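Local coordinates for hydroxyindole o-methyltransferase (Homo sapiens, PDB 4A6D), which catalyses the last step of melatonin synthesis, transferring a methyl group from S-adenosyl-L-methionine to N-acetylserotonin, at residues Gly127-Tyr131 and Leu304-Glu308. Numbering follows the deposited sequence.
Sequences GRNQY and LVQTE
N129 and V305 bring their CA atoms to 4.5 Å where the loop 127-131 passes the C-terminal end of helix 294-305, and the backbone N of Q130 donates to V305 O at 3.2 Å, with an N-H...O angle of 151°. The meeting illustrates how a carbonyl at the end of a helix, with no next-turn amide to take it up, can be met by an amide from a distant loop. CA of N129 adds a CA-H...O contact to V305 O at 3.3 Å. The side chain of N129 extends the contact past the helix end: with CG set between its backbone N and carbonyl carbon (chi1 77°), the amide reaches the chain beyond the helix, and ND2 donates to T307 O at 3.1 Å. That acceptor lies near the plane of the N129 amide, whereas the donor stands well above the T307 carbonyl plane. CB of N129 lies 3.1 Å from Q306 O. Shortening N129 to an alanine, which keeps CB but ends there, would probably cost T307 O its amide donor and leave that side of the turn less firmly held. Q306 O also meets the edge of the Y131 ring, near its plane, 3.1 Å from CE2 of Y131. Farther along, Y131 OH comes within 3.1 Å of OE1 of Q306, a substrate-binding residue whose NE2 is hydrogen-bonded to N302 OD1; ring and amide planes are 62° apart. At the other end of the contact, L304 CD1 packs 3.5 Å from the backbone C of G127. The contact thus joins the linker between helices 120-126 and 131-135 to the end of helix 294-305, beside the substrate site. V305 turns the other way, packing against helices 103-117 and 120-126, while Y131 rests on helix 142-146 and L304 touches G59 of the second subunit.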
# COMPACT_ATOMS: atom_id res chain seq x y z
N GLY A 127 -17.86 5.82 9.96
CA GLY A 127 -18.71 5.70 8.78
C GLY A 127 -18.74 6.97 7.95
O GLY A 127 -19.73 7.23 7.25
N ARG A 128 -17.64 7.75 7.97
CA ARG A 128 -17.56 9.00 7.21
C ARG A 128 -16.15 9.28 6.63
O ARG A 128 -15.17 8.72 7.11
CB ARG A 128 -18.08 10.20 8.07
CG ARG A 128 -17.21 10.54 9.28
CD ARG A 128 -17.69 11.77 10.01
NE ARG A 128 -18.29 11.43 11.30
CZ ARG A 128 -17.81 11.80 12.48
NH1 ARG A 128 -16.71 12.54 12.56
NH2 ARG A 128 -18.43 11.43 13.60
N ASN A 129 -16.07 10.18 5.62
CA ASN A 129 -14.81 10.60 5.01
C ASN A 129 -13.89 11.41 5.95
O ASN A 129 -14.35 11.93 6.97
CB ASN A 129 -15.04 11.30 3.68
CG ASN A 129 -15.52 12.73 3.74
OD1 ASN A 129 -14.80 13.63 4.20
ND2 ASN A 129 -16.65 13.00 3.11
N GLN A 130 -12.59 11.48 5.61
CA GLN A 130 -11.57 12.09 6.46
C GLN A 130 -10.78 13.27 5.87
O GLN A 130 -9.61 13.43 6.23
CB GLN A 130 -10.60 11.00 6.99
CG GLN A 130 -11.23 9.68 7.41
CD GLN A 130 -12.01 9.79 8.69
OE1 GLN A 130 -13.21 10.04 8.70
NE2 GLN A 130 -11.35 9.57 9.79
N TYR A 131 -11.37 14.10 5.01
CA TYR A 131 -10.65 15.25 4.46
C TYR A 131 -10.21 16.24 5.55
O TYR A 131 -9.10 16.79 5.46
CB TYR A 131 -11.46 15.97 3.37
CG TYR A 131 -11.30 15.35 2.00
CD1 TYR A 131 -10.19 15.64 1.21
CD2 TYR A 131 -12.28 14.51 1.48
CE1 TYR A 131 -10.03 15.05 -0.05
CE2 TYR A 131 -12.15 13.95 0.21
CZ TYR A 131 -11.01 14.21 -0.55
OH TYR A 131 -10.90 13.66 -1.80
N LEU A 304 -16.01 5.50 0.94
CA LEU A 304 -16.29 5.72 2.36
C LEU A 304 -15.22 6.65 2.94
O LEU A 304 -15.55 7.63 3.60
CB LEU A 304 -16.36 4.39 3.15
CG LEU A 304 -16.44 4.52 4.68
CD1 LEU A 304 -17.77 5.15 5.12
CD2 LEU A 304 -16.25 3.20 5.36
N VAL A 305 -13.95 6.36 2.64
CA VAL A 305 -12.77 7.12 3.09
C VAL A 305 -12.73 8.53 2.48
O VAL A 305 -12.34 9.47 3.17
CB VAL A 305 -11.48 6.30 2.77
CG1 VAL A 305 -10.21 7.13 2.93
CG2 VAL A 305 -11.39 5.06 3.65
N GLN A 306 -13.15 8.69 1.22
CA GLN A 306 -13.05 9.97 0.52
C GLN A 306 -14.36 10.76 0.24
O GLN A 306 -14.47 11.90 0.67
CB GLN A 306 -12.19 9.83 -0.75
CG GLN A 306 -10.70 9.87 -0.45
CD GLN A 306 -9.87 9.86 -1.70
OE1 GLN A 306 -9.65 10.89 -2.36
NE2 GLN A 306 -9.39 8.70 -2.06
N THR A 307 -15.31 10.19 -0.51
CA THR A 307 -16.56 10.85 -0.85
C THR A 307 -17.65 10.65 0.23
O THR A 307 -17.34 10.47 1.41
CB THR A 307 -17.03 10.35 -2.21
OG1 THR A 307 -17.50 9.01 -2.05
CG2 THR A 307 -15.97 10.47 -3.31
N GLU A 308 -18.93 10.70 -0.20
CA GLU A 308 -20.13 10.51 0.63
C GLU A 308 -20.90 9.27 0.15
O GLU A 308 -21.93 8.92 0.73
CB GLU A 308 -21.05 11.73 0.52
CG GLU A 308 -20.64 12.91 1.38
CD GLU A 308 -21.39 14.20 1.10
OE1 GLU A 308 -22.36 14.19 0.30
OE2 GLU A 308 -21.00 15.24 1.68